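Local structure of transferrin (Manduca sexta, 6WB6) at residues L100-N104 and L105-K109; T129-M132 and K133-V136; S465-G469 and L470-L474; A547-S550 and H551-A554. The protein transports iron in this insect, binding a single ferric ion per molecule together with carbonate as the partnering anion. All coordinates share one frame; numbering follows the deposited sequence.

Contact 1 (L100-N104 and L105-K109); sequences LPINN and LDQLK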
ATOM      1  N   LEU A 100     -39.363   3.847  10.783  1.00 25.40           N
ATOM      2  CA  LEU A 100     -39.060   3.320   9.461  1.00 25.38           C
ATOM      3  C   LEU A 100     -39.889   2.065   9.197  1.00 30.52           C
ATOM      4  O   LEU A 100     -39.741   1.068   9.926  1.00 28.81           O
ATOM      5  CB  LEU A 100     -37.585   2.990   9.311  1.00 25.73           C
ATOM      6  CG  LEU A 100     -37.145   2.310   7.995  1.00 27.57           C
ATOM      7  CD1 LEU A 100     -37.051   3.278   6.831  1.00 24.98           C
ATOM      8  CD2 LEU A 100     -35.783   1.624   8.194  1.00 25.78           C
ATOM      9  N   PRO A 101     -40.728   2.047   8.159  1.00 28.13           N
ATOM     10  CA  PRO A 101     -41.464   0.826   7.839  1.00 27.55           C
ATOM     11  C   PRO A 101     -40.512  -0.228   7.311  1.00 31.88           C
ATOM     12  O   PRO A 101     -40.049  -0.150   6.167  1.00 30.92           O
ATOM     13  CB  PRO A 101     -42.468   1.291   6.784  1.00 35.13           C
ATOM     14  CG  PRO A 101     -41.795   2.400   6.114  1.00 42.50           C
ATOM     15  CD  PRO A 101     -40.888   3.060   7.106  1.00 29.33           C
ATOM     16  N   ILE A 102     -40.185  -1.202   8.152  1.00 27.85           N
ATOM     17  CA  ILE A 102     -39.233  -2.233   7.772  1.00 33.92           C
ATOM     18  C   ILE A 102     -39.458  -3.434   8.666  1.00 27.68           C
ATOM     19  O   ILE A 102     -39.680  -3.297   9.869  1.00 32.40           O
ATOM     20  CB  ILE A 102     -37.779  -1.712   7.861  1.00 34.21           C
ATOM     21  CG1 ILE A 102     -36.826  -2.735   7.266  1.00 33.57           C
ATOM     22  CG2 ILE A 102     -37.370  -1.416   9.305  1.00 31.75           C
ATOM     23  CD1 ILE A 102     -35.445  -2.162   6.986  1.00 28.64           C
ATOM     24  N   ASN A 103     -39.424  -4.616   8.060  1.00 31.32           N
ATOM     25  CA  ASN A 103     -39.562  -5.850   8.820  1.00 31.34           C
ATOM     26  C   ASN A 103     -38.662  -6.949   8.262  1.00 30.53           C
ATOM     27  O   ASN A 103     -38.824  -8.114   8.641  1.00 36.89           O
ATOM     28  CB  ASN A 103     -41.033  -6.308   8.845  1.00 38.84           C
ATOM     29  CG  ASN A 103     -41.981  -5.228   9.367  1.00 51.37           C
ATOM     30  OD1 ASN A 103     -42.628  -4.519   8.587  1.00 52.87           O
ATOM     31  ND2 ASN A 103     -42.060  -5.091  10.694  1.00 50.14           N
ATOM     32  N   ASN A 104     -37.691  -6.602   7.417  1.00 35.52           N
ATOM     33  CA  ASN A 104     -36.811  -7.558   6.753  1.00 26.11           C
ATOM     34  C   ASN A 104     -35.617  -6.791   6.193  1.00 24.54           C
ATOM     35  O   ASN A 104     -35.780  -5.679   5.694  1.00 24.32           O
ATOM     36  CB  ASN A 104     -37.562  -8.292   5.629  1.00 28.99           C
ATOM     37  CG  ASN A 104     -36.771  -9.473   5.052  1.00 31.01           C
ATOM     38  OD1 ASN A 104     -35.723  -9.296   4.421  1.00 24.56           O
ATOM     39  ND2 ASN A 104     -37.299 -10.684   5.240  1.00 32.80           N
ATOM     40  N   LEU A 105     -34.418  -7.386   6.253  1.00 25.38           N
ATOM     41  CA  LEU A 105     -33.260  -6.631   5.768  1.00 24.42           C
ATOM     42  C   LEU A 105     -33.271  -6.447   4.259  1.00 25.31           C
ATOM     43  O   LEU A 105     -32.522  -5.607   3.755  1.00 21.85           O
ATOM     44  CB  LEU A 105     -31.933  -7.279   6.177  1.00 26.84           C
ATOM     45  CG  LEU A 105     -31.694  -7.532   7.663  1.00 29.65           C
ATOM     46  CD1 LEU A 105     -30.296  -8.081   7.810  1.00 35.07           C
ATOM     47  CD2 LEU A 105     -31.867  -6.283   8.482  1.00 24.37           C
ATOM     48  N   ASP A 106     -34.101  -7.198   3.528  1.00 30.74           N
ATOM     49  CA  ASP A 106     -34.273  -6.915   2.111  1.00 25.76           C
ATOM     50  C   ASP A 106     -34.773  -5.494   1.895  1.00 20.24           C
ATOM     51  O   ASP A 106     -34.505  -4.887   0.854  1.00 28.84           O
ATOM     52  CB  ASP A 106     -35.248  -7.910   1.491  1.00 23.76           C
ATOM     53  CG  ASP A 106     -34.650  -9.279   1.325  1.00 26.75           C
ATOM     54  OD1 ASP A 106     -33.480  -9.456   1.710  1.00 33.17           O
ATOM     55  OD2 ASP A 106     -35.343 -10.180   0.807  1.00 39.27           O
ATOM     56  N   GLN A 107     -35.490  -4.955   2.856  1.00 23.51           N
ATOM     57  CA  GLN A 107     -36.077  -3.634   2.754  1.00 23.89           C
ATOM     58  C   GLN A 107     -35.089  -2.525   3.045  1.00 29.61           C
ATOM     59  O   GLN A 107     -35.482  -1.355   3.079  1.00 18.77           O
ATOM     60  CB  GLN A 107     -37.280  -3.562   3.686  1.00 25.42           C
ATOM     61  CG  GLN A 107     -38.429  -4.451   3.171  1.00 30.36           C
ATOM     62  CD  GLN A 107     -39.359  -4.895   4.261  1.00 30.08           C
ATOM     63  OE1 GLN A 107     -39.545  -4.200   5.251  1.00 38.81           O
ATOM     64  NE2 GLN A 107     -39.949  -6.070   4.091  1.00 48.45           N
ATOM     65  N   LEU A 108     -33.812  -2.853   3.242  1.00 23.62           N
ATOM     66  CA  LEU A 108     -32.804  -1.804   3.251  1.00 22.58           C
ATOM     67  C   LEU A 108     -32.616  -1.237   1.859  1.00 23.16           C
ATOM     68  O   LEU A 108     -32.061  -0.141   1.713  1.00 18.93           O
ATOM     69  CB  LEU A 108     -31.475  -2.329   3.808  1.00 21.15           C
ATOM     70  CG  LEU A 108     -31.489  -2.588   5.330  1.00 22.45           C
ATOM     71  CD1 LEU A 108     -30.167  -3.163   5.802  1.00 27.62           C
ATOM     72  CD2 LEU A 108     -31.846  -1.309   6.124  1.00 22.99           C
ATOM     73  N   LYS A 109     -33.118  -1.944   0.851  1.00 20.48           N
ATOM     74  CA  LYS A 109     -32.987  -1.506  -0.531  1.00 27.20           C
ATOM     75  C   LYS A 109     -33.718  -0.192  -0.722  1.00 21.47           C
ATOM     76  O   LYS A 109     -34.822  -0.004  -0.216  1.00 20.80           O
ATOM     77  CB  LYS A 109     -33.569  -2.544  -1.499  1.00 21.43           C
ATOM     78  CG  LYS A 109     -33.519  -2.108  -2.993  1.00 23.76           C
ATOM     79  CD  LYS A 109     -34.201  -3.142  -3.899  1.00 38.17           C
ATOM     80  CE  LYS A 109     -33.419  -3.441  -5.213  1.00 46.40           C
ATOM     81  NZ  LYS A 109     -33.186  -2.242  -6.084  1.00 39.08           N
TER

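Contact 2 (T129-M132 and K133-V136); sequences TMLM and KRAV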
ATOM      1  N   THR A 129     -20.557  -7.829   3.541  1.00 15.78           N
ATOM      2  CA  THR A 129     -20.480  -9.265   3.768  1.00 18.26           C
ATOM      3  C   THR A 129     -21.859  -9.866   3.972  1.00 18.84           C
ATOM      4  O   THR A 129     -22.142 -10.957   3.468  1.00 20.10           O
ATOM      5  CB  THR A 129     -19.567  -9.577   4.989  1.00 19.91           C
ATOM      6  OG1 THR A 129     -18.226  -9.161   4.715  1.00 15.11           O
ATOM      7  CG2 THR A 129     -19.544 -11.081   5.319  1.00 21.97           C
ATOM      8  N   MET A 130     -22.723  -9.180   4.725  1.00 19.55           N
ATOM      9  CA  MET A 130     -24.028  -9.738   5.086  1.00 20.90           C
ATOM     10  C   MET A 130     -25.061  -9.520   3.988  1.00 21.37           C
ATOM     11  O   MET A 130     -25.795 -10.442   3.633  1.00 22.24           O
ATOM     12  CB  MET A 130     -24.530  -9.112   6.400  1.00 21.10           C
ATOM     13  CG  MET A 130     -23.597  -9.372   7.605  1.00 19.85           C
ATOM     14  SD  MET A 130     -23.088 -11.122   7.593  1.00 23.46           S
ATOM     15  CE  MET A 130     -21.766 -11.138   8.799  1.00 23.92           C
ATOM     16  N   LEU A 131     -25.152  -8.299   3.466  1.00 22.54           N
ATOM     17  CA  LEU A 131     -26.147  -7.996   2.440  1.00 19.03           C
ATOM     18  C   LEU A 131     -25.945  -8.839   1.191  1.00 22.45           C
ATOM     19  O   LEU A 131     -26.921  -9.284   0.567  1.00 23.76           O
ATOM     20  CB  LEU A 131     -26.086  -6.523   2.067  1.00 17.28           C
ATOM     21  CG  LEU A 131     -26.406  -5.539   3.190  1.00 18.27           C
ATOM     22  CD1 LEU A 131     -26.295  -4.145   2.644  1.00 22.78           C
ATOM     23  CD2 LEU A 131     -27.783  -5.770   3.770  1.00 24.27           C
ATOM     24  N   MET A 132     -24.688  -9.056   0.797  1.00 20.20           N
ATOM     25  CA  MET A 132     -24.416  -9.801  -0.420  1.00 22.46           C
ATOM     26  C   MET A 132     -24.966 -11.214  -0.362  1.00 27.12           C
ATOM     27  O   MET A 132     -25.049 -11.873  -1.401  1.00 26.46           O
ATOM     28  CB  MET A 132     -22.911  -9.857  -0.686  1.00 27.14           C
ATOM     29  CG  MET A 132     -22.126 -10.749   0.276  1.00 21.70           C
ATOM     30  SD  MET A 132     -20.418 -10.884  -0.245  1.00 22.88           S
ATOM     31  CE  MET A 132     -20.692 -11.951  -1.657  1.00 23.33           C
ATOM     32  N   LYS A 133     -25.284 -11.710   0.828  1.00 22.14           N
ATOM     33  CA  LYS A 133     -25.964 -12.983   0.942  1.00 19.28           C
ATOM     34  C   LYS A 133     -27.434 -12.899   0.569  1.00 27.84           C
ATOM     35  O   LYS A 133     -28.146 -13.898   0.707  1.00 23.06           O
ATOM     36  CB  LYS A 133     -25.869 -13.505   2.375  1.00 26.26           C
ATOM     37  CG  LYS A 133     -24.479 -13.577   2.954  1.00 24.00           C
ATOM     38  CD  LYS A 133     -24.548 -14.291   4.258  1.00 33.41           C
ATOM     39  CE  LYS A 133     -23.230 -14.224   4.973  1.00 35.65           C
ATOM     40  NZ  LYS A 133     -23.475 -14.090   6.419  1.00 43.40           N
ATOM     41  N   ARG A 134     -27.926 -11.738   0.159  1.00 34.04           N
ATOM     42  CA  ARG A 134     -29.352 -11.535  -0.038  1.00 26.87           C
ATOM     43  C   ARG A 134     -29.613 -11.347  -1.518  1.00 24.64           C
ATOM     44  O   ARG A 134     -28.952 -10.532  -2.174  1.00 26.52           O
ATOM     45  CB  ARG A 134     -29.857 -10.337   0.761  1.00 22.87           C
ATOM     46  CG  ARG A 134     -29.416 -10.365   2.191  1.00 33.73           C
ATOM     47  CD  ARG A 134     -30.166  -9.352   2.985  1.00 27.92           C
ATOM     48  NE  ARG A 134     -31.472  -9.855   3.376  1.00 27.26           N
ATOM     49  CZ  ARG A 134     -31.697 -10.557   4.480  1.00 30.68           C
ATOM     50  NH1 ARG A 134     -30.689 -10.851   5.286  1.00 24.29           N
ATOM     51  NH2 ARG A 134     -32.932 -10.978   4.769  1.00 34.06           N
ATOM     52  N   ALA A 135     -30.578 -12.102  -2.039  1.00 28.67           N
ATOM     53  CA  ALA A 135     -30.850 -12.057  -3.470  1.00 29.35           C
ATOM     54  C   ALA A 135     -31.161 -10.643  -3.948  1.00 24.86           C
ATOM     55  O   ALA A 135     -30.871 -10.296  -5.099  1.00 31.60           O
ATOM     56  CB  ALA A 135     -32.010 -12.995  -3.803  1.00 36.20           C
ATOM     57  N   VAL A 136     -31.757  -9.816  -3.088  1.00 24.68           N
ATOM     58  CA  VAL A 136     -32.142  -8.480  -3.513  1.00 25.59           C
ATOM     59  C   VAL A 136     -30.910  -7.613  -3.771  1.00 28.43           C
ATOM     60  O   VAL A 136     -30.971  -6.653  -4.559  1.00 28.57           O
ATOM     61  CB  VAL A 136     -33.099  -7.905  -2.448  1.00 32.79           C
ATOM     62  CG1 VAL A 136     -32.384  -7.726  -1.152  1.00 22.94           C
ATOM     63  CG2 VAL A 136     -33.719  -6.597  -2.899  1.00 41.89           C
TER

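Contact 3 (S465-G469 and L470-L474); sequences STFSG and LHAPL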
ATOM      1  N   SER A 465      25.813   2.406 -20.328  1.00 34.32           N
ATOM      2  CA  SER A 465      24.737   1.453 -20.092  1.00 37.88           C
ATOM      3  C   SER A 465      23.576   2.053 -19.298  1.00 31.17           C
ATOM      4  O   SER A 465      22.626   1.332 -18.985  1.00 33.40           O
ATOM      5  CB  SER A 465      25.282   0.212 -19.372  1.00 42.37           C
ATOM      6  OG  SER A 465      25.913   0.551 -18.143  1.00 45.63           O
ATOM      7  N   THR A 466      23.606   3.344 -18.987  1.00 23.69           N
ATOM      8  CA  THR A 466      22.548   3.945 -18.188  1.00 23.65           C
ATOM      9  C   THR A 466      21.600   4.780 -19.044  1.00 32.00           C
ATOM     10  O   THR A 466      21.971   5.334 -20.086  1.00 26.76           O
ATOM     11  CB  THR A 466      23.097   4.850 -17.087  1.00 24.03           C
ATOM     12  OG1 THR A 466      23.524   6.072 -17.676  1.00 25.53           O
ATOM     13  CG2 THR A 466      24.238   4.187 -16.336  1.00 25.77           C
ATOM     14  N   PHE A 467      20.368   4.894 -18.560  1.00 24.61           N
ATOM     15  CA  PHE A 467      19.409   5.795 -19.179  1.00 26.06           C
ATOM     16  C   PHE A 467      19.901   7.238 -19.120  1.00 26.58           C
ATOM     17  O   PHE A 467      20.002   7.917 -20.148  1.00 27.57           O
ATOM     18  CB  PHE A 467      18.050   5.649 -18.495  1.00 21.18           C
ATOM     19  CG  PHE A 467      17.014   6.560 -19.041  1.00 23.11           C
ATOM     20  CD1 PHE A 467      16.836   7.819 -18.503  1.00 21.80           C
ATOM     21  CD2 PHE A 467      16.229   6.167 -20.108  1.00 20.46           C
ATOM     22  CE1 PHE A 467      15.899   8.666 -19.005  1.00 21.40           C
ATOM     23  CE2 PHE A 467      15.297   7.004 -20.628  1.00 19.42           C
ATOM     24  CZ  PHE A 467      15.113   8.264 -20.075  1.00 19.54           C
ATOM     25  N   SER A 468      20.227   7.723 -17.925  1.00 27.26           N
ATOM     26  CA  SER A 468      20.566   9.139 -17.769  1.00 27.11           C
ATOM     27  C   SER A 468      21.877   9.493 -18.464  1.00 26.21           C
ATOM     28  O   SER A 468      22.082  10.649 -18.864  1.00 21.61           O
ATOM     29  CB  SER A 468      20.663   9.501 -16.282  1.00 25.70           C
ATOM     30  OG  SER A 468      19.688   8.814 -15.502  1.00 24.98           O
ATOM     31  N   GLY A 469      22.756   8.520 -18.629  1.00 21.65           N
ATOM     32  CA  GLY A 469      24.070   8.792 -19.157  1.00 28.33           C
ATOM     33  C   GLY A 469      24.064   8.828 -20.665  1.00 27.84           C
ATOM     34  O   GLY A 469      24.728   9.658 -21.284  1.00 32.46           O
ATOM     35  N   LEU A 470      23.286   7.936 -21.271  1.00 24.91           N
ATOM     36  CA  LEU A 470      23.324   7.747 -22.718  1.00 28.95           C
ATOM     37  C   LEU A 470      21.976   8.076 -23.338  1.00 30.06           C
ATOM     38  O   LEU A 470      21.876   9.043 -24.094  1.00 33.38           O
ATOM     39  CB  LEU A 470      23.750   6.312 -23.037  1.00 32.04           C
ATOM     40  CG  LEU A 470      23.947   5.945 -24.511  1.00 38.34           C
ATOM     41  CD1 LEU A 470      22.629   5.550 -25.141  1.00 37.01           C
ATOM     42  CD2 LEU A 470      24.611   7.081 -25.282  1.00 35.18           C
ATOM     43  N   HIS A 471      20.931   7.309 -23.024  1.00 32.69           N
ATOM     44  CA  HIS A 471      19.634   7.474 -23.664  1.00 34.17           C
ATOM     45  C   HIS A 471      19.169   8.921 -23.615  1.00 28.98           C
ATOM     46  O   HIS A 471      18.922   9.544 -24.652  1.00 28.16           O
ATOM     47  CB  HIS A 471      18.603   6.568 -22.990  1.00 31.03           C
ATOM     48  CG  HIS A 471      18.780   5.117 -23.285  1.00 36.28           C
ATOM     49  ND1 HIS A 471      17.771   4.341 -23.815  1.00 34.82           N
ATOM     50  CD2 HIS A 471      19.839   4.293 -23.113  1.00 36.21           C
ATOM     51  CE1 HIS A 471      18.202   3.102 -23.959  1.00 42.20           C
ATOM     52  NE2 HIS A 471      19.453   3.046 -23.540  1.00 43.55           N
ATOM     53  N   ALA A 472      19.041   9.474 -22.405  1.00 25.86           N
ATOM     54  CA  ALA A 472      18.352  10.752 -22.273  1.00 22.67           C
ATOM     55  C   ALA A 472      19.074  11.876 -22.998  1.00 25.56           C
ATOM     56  O   ALA A 472      18.406  12.634 -23.724  1.00 32.44           O
ATOM     57  CB  ALA A 472      18.137  11.064 -20.787  1.00 31.28           C
ATOM     58  N   PRO A 473      20.394  12.061 -22.846  1.00 31.17           N
ATOM     59  CA  PRO A 473      21.077  13.099 -23.648  1.00 28.57           C
ATOM     60  C   PRO A 473      21.042  12.826 -25.146  1.00 28.66           C
ATOM     61  O   PRO A 473      20.912  13.763 -25.946  1.00 23.08           O
ATOM     62  CB  PRO A 473      22.513  13.073 -23.109  1.00 27.85           C
ATOM     63  CG  PRO A 473      22.443  12.297 -21.798  1.00 29.52           C
ATOM     64  CD  PRO A 473      21.324  11.356 -21.943  1.00 28.48           C
ATOM     65  N   LEU A 474      21.157  11.564 -25.558  1.00 27.82           N
ATOM     66  CA  LEU A 474      21.095  11.266 -26.984  1.00 28.97           C
ATOM     67  C   LEU A 474      19.709  11.568 -27.534  1.00 32.97           C
ATOM     68  O   LEU A 474      19.571  12.198 -28.589  1.00 27.39           O
ATOM     69  CB  LEU A 474      21.449   9.807 -27.252  1.00 27.36           C
ATOM     70  CG  LEU A 474      22.746   9.487 -27.981  1.00 42.74           C
ATOM     71  CD1 LEU A 474      22.776   7.980 -28.320  1.00 45.35           C
ATOM     72  CD2 LEU A 474      22.899  10.317 -29.240  1.00 43.25           C
TER

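Contact 4 (A547-S550 and H551-A554); sequences ADLS and HFDA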
ATOM      1  N   ALA A 547      19.243  10.070  -8.862  1.00 23.34           N
ATOM      2  CA  ALA A 547      19.621   9.197  -7.751  1.00 25.51           C
ATOM      3  C   ALA A 547      21.078   9.374  -7.318  1.00 27.11           C
ATOM      4  O   ALA A 547      21.426   9.008  -6.193  1.00 27.56           O
ATOM      5  CB  ALA A 547      19.361   7.738  -8.141  1.00 17.67           C
ATOM      6  N   ASP A 548      21.930   9.923  -8.173  1.00 28.24           N
ATOM      7  CA  ASP A 548      23.352  10.072  -7.889  1.00 32.78           C
ATOM      8  C   ASP A 548      23.730  11.496  -7.518  1.00 28.62           C
ATOM      9  O   ASP A 548      24.923  11.823  -7.498  1.00 32.68           O
ATOM     10  CB  ASP A 548      24.189   9.642  -9.097  1.00 30.80           C
ATOM     11  CG  ASP A 548      24.358   8.129  -9.196  1.00 43.04           C
ATOM     12  OD1 ASP A 548      23.971   7.399  -8.253  1.00 38.94           O
ATOM     13  OD2 ASP A 548      24.885   7.669 -10.234  1.00 52.08           O
ATOM     14  N   LEU A 549      22.756  12.350  -7.225  1.00 23.06           N
ATOM     15  CA  LEU A 549      23.074  13.753  -6.964  1.00 28.97           C
ATOM     16  C   LEU A 549      23.770  13.987  -5.613  1.00 33.23           C
ATOM     17  O   LEU A 549      24.293  15.087  -5.400  1.00 20.82           O
ATOM     18  CB  LEU A 549      21.797  14.594  -7.059  1.00 33.86           C
ATOM     19  CG  LEU A 549      21.226  14.680  -8.479  1.00 28.48           C
ATOM     20  CD1 LEU A 549      19.942  15.474  -8.518  1.00 30.95           C
ATOM     21  CD2 LEU A 549      22.244  15.279  -9.478  1.00 33.06           C
ATOM     22  N   SER A 550      23.810  12.984  -4.721  1.00 28.98           N
ATOM     23  CA  SER A 550      24.552  13.099  -3.461  1.00 30.05           C
ATOM     24  C   SER A 550      26.042  13.288  -3.687  1.00 29.79           C
ATOM     25  O   SER A 550      26.744  13.808  -2.810  1.00 28.08           O
ATOM     26  CB  SER A 550      24.337  11.856  -2.603  1.00 24.53           C
ATOM     27  OG  SER A 550      24.850  10.710  -3.253  1.00 39.02           O
ATOM     28  N   HIS A 551      26.551  12.839  -4.826  1.00 26.55           N
ATOM     29  CA  HIS A 551      27.942  13.049  -5.182  1.00 25.83           C
ATOM     30  C   HIS A 551      28.240  14.479  -5.634  1.00 31.79           C
ATOM     31  O   HIS A 551      29.356  14.718  -6.099  1.00 35.06           O
ATOM     32  CB  HIS A 551      28.358  12.071  -6.294  1.00 26.75           C
ATOM     33  CG  HIS A 551      28.196  10.630  -5.926  1.00 32.96           C
ATOM     34  ND1 HIS A 551      29.259   9.832  -5.558  1.00 34.92           N
ATOM     35  CD2 HIS A 551      27.095   9.843  -5.864  1.00 29.67           C
ATOM     36  CE1 HIS A 551      28.820   8.614  -5.294  1.00 35.91           C
ATOM     37  NE2 HIS A 551      27.510   8.593  -5.472  1.00 31.69           N
ATOM     38  N   PHE A 552      27.284  15.413  -5.534  1.00 32.24           N
ATOM     39  CA  PHE A 552      27.473  16.788  -5.988  1.00 32.65           C
ATOM     40  C   PHE A 552      27.132  17.753  -4.870  1.00 29.62           C
ATOM     41  O   PHE A 552      26.018  17.717  -4.339  1.00 35.91           O
ATOM     42  CB  PHE A 552      26.593  17.150  -7.189  1.00 25.35           C
ATOM     43  CG  PHE A 552      26.937  16.425  -8.432  1.00 25.37           C
ATOM     44  CD1 PHE A 552      26.337  15.219  -8.720  1.00 23.96           C
ATOM     45  CD2 PHE A 552      27.867  16.940  -9.313  1.00 23.97           C
ATOM     46  CE1 PHE A 552      26.656  14.523  -9.880  1.00 31.95           C
ATOM     47  CE2 PHE A 552      28.184  16.270 -10.470  1.00 34.69           C
ATOM     48  CZ  PHE A 552      27.575  15.054 -10.764  1.00 23.75           C
ATOM     49  N   ASP A 553      28.058  18.659  -4.578  1.00 31.59           N
ATOM     50  CA  ASP A 553      27.879  19.639  -3.507  1.00 34.17           C
ATOM     51  C   ASP A 553      26.774  20.638  -3.858  1.00 28.08           C
ATOM     52  O   ASP A 553      26.871  21.377  -4.842  1.00 33.94           O
ATOM     53  CB  ASP A 553      29.213  20.345  -3.257  1.00 37.73           C
ATOM     54  CG  ASP A 553      29.168  21.296  -2.080  1.00 35.96           C
ATOM     55  OD1 ASP A 553      28.426  22.291  -2.147  1.00 32.58           O
ATOM     56  OD2 ASP A 553      29.883  21.048  -1.085  1.00 40.76           O
ATOM     57  N   ALA A 554      25.719  20.661  -3.045  1.00 34.17           N
ATOM     58  CA  ALA A 554      24.556  21.495  -3.342  1.00 30.81           C
ATOM     59  C   ALA A 554      24.901  22.981  -3.439  1.00 37.68           C
ATOM     60  O   ALA A 554      24.246  23.726  -4.183  1.00 36.30           O
ATOM     61  CB  ALA A 554      23.493  21.282  -2.266  1.00 44.73           C
TER

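Contact 1 (L100-N104 and L105-K109)
Gln-107 reaches back over the turn it belongs to and grips the chain that enters it. Its CB lies 3.3 Å from Asn-104 O and 3.7 Å from Ile-102 CG1, the side chains of Gln-107 and Ile-102 sliding past each other in opposite directions. CG turns beside the backbone N (chi1 -69°), which sends the extended chain toward residues 102-104; there OE1 accepts from Asn-103 N at 2.8 Å, the donor tilted from the amide plane, while NE2 passes 3.6 Å from Asn-104 CB. The backbone N-H of Gln-107 is donated to Asn-104 O. Asn-104 OD1 takes the N-H of Asp-106 at 2.8 Å, nearly straight (168°), in the carbonyl plane and on a lone pair. A leucine in place of Asn-104 would probably leave Asp-106 N without this acceptor and cost Arg-134, whose salt bridge is with Asp-106, its weak second bond to OD1. On the apolar side Ile-102 CD1 meets Leu-108 CD2 at 3.8 Å, and both side chains touch Leu-252 of strand 249-252. Asn-104 OD1 with Asp-106 N is an Asx turn, and with the main-chain bond from Gln-107 N to Asn-104 O it opens the 3-10 segment 105-108, here between strands 90-97 and 112-114.

Contact 2 (T129-M132 and K133-V136)
Leu-131 O receives the backbone N-H of Arg-134 at 2.7 Å, the shorter of the two hydrogen bonds between 129-132 and 133-136, and the CB and CG of the same arginine crowd that oxygen as well, CB at 3.1 Å. One residue earlier, Met-130 O takes Lys-133 N at 3.1 Å, and Lys-133 CG settles 3.5 Å from Thr-129 O. The bond to Leu-131 O closes a type I beta turn from Leu-131 to Arg-134, by which the chain leaves helix 121-131; the other end of this helix carries Asn-121, Val-122 and Gly-123 to the carbonate of the iron site. Beyond the backbone, Met-130 and Lys-133 run side by side and point the same way. Met-130 bends at its second torsion (chi2 -45°), swinging SD out to lie 3.2 Å from Lys-133 NZ, a close approach between a soft sulfur and an ammonium group. The charge itself is answered by a salt bridge to Glu-340 on helix 338-342, which Met-130 also touches, so thioether and carboxylate together would tend to fix the lysine end. Arg-134 turns at chi3 (82°) and carries NE to a salt bridge with Asp-106 OD1.

Contact 3 (S465-G469 and L470-L474)
Ala-472 N bonds to Phe-467 O across five residues at 2.9 Å and almost straight (172°), a wider pi-type turn, whereas Leu-470 N to Thr-466 O, 3.1 Å, spans the usual four. This is the first turn of helix 467-479 in the second transferrin lobe, which follows strand 458-461 much as helix 121-131 follows strand 112-114 in the first. Thr-466 is its N-cap: OG1, turned between the backbone N and the carbonyl carbon (chi1 76°), accepts from Gly-469 N at 2.7 Å, and also bonds to Ser-463 O. Gly-469, having no side chain, lets its N come this near the hydroxyl. The Phe-467 ring lies beside the next turn, its neighbours placed obliquely, with CE1 3.7 Å from Ala-472 CB and CD2 3.8 Å from His-471 CB. It and the His-471 ring are near parallel (28°) but slid so far apart that they scarcely overlap. Replacing Phe-467 by an alanine is likely to open a gap beside Ala-472 CB and His-471 CB, toward Ala-438 of strand 437-443 and Ile-653 of helix 644-659. Pro-473, with no N-H to offer the preceding turn, kinks the helix, and its CD instead rests 3.2 Å from Ser-468 O.

Contact 4 (A547-S550 and H551-A554)
Leu-549 and Phe-552 adopt the same first torsion, each with CG beside its own backbone N (chi1 -68° and -67°); with the three-residue spacing round the turn, this brings Leu-549 CD2 to 4.2 Å from Phe-552 CD1, the two side chains set aslant. The phenyl ring presents its edge to two backbone carbonyls, Leu-549 O lying in the ring plane and Asp-548 O near it, 3.9 Å from CD1. Those oxygens also hold the backbone: Phe-552 N donates to Leu-549 O at 3.0 Å, and His-551 N to Asp-548 O at 3.3 Å, the successive three-residue bonds of a 3-10 turn joining strands 542-545 and 557-560. His-551 likewise sets its ring edge at a carbonyl, CD2 standing 3.4 Å from Asp-548 O, with Ser-550 OG obliquely placed at 3.6 Å from the same carbon. Trp-531 of helix 530-535 stacks on the imidazole, and Tyr-557 packs edge-to-face with Phe-552. Leu-549 and Phe-552 both rest on Val-441 of strand 437-443. The Asp-548 carboxylate and the imidazole are not in contact, OD1 lying 4.7 Å from NE2, yet the negative charge could modestly favour a protonated His-551, and the weakly positive C-H edges of both rings probably make a mildly favourable contact with the carbonyl oxygens.

Read from the N terminus, the four contacts follow in series; none nests in or crosses another, and each closes only a turn or two. Contact 1 shapes the connection between strands 90-97 and 112-114, and contact 2 the exit from helix 121-131. The two are joined by the salt bridge of Asp-106 with Arg-134, backed by Val-136 packing on Asp-106 and Lys-109, so strand connection and helix exit are tied together. Contacts 3 and 4 belong to the second lobe, across the chain's centre, with centres of contacts 1 and 3 about 65 Å apart. The nearest atoms of contacts 3 and 4 are about 7 Å apart without touching, but both pack on strand 437-443, contact 3 at Ala-438 and contact 4 at Val-439 and Val-441.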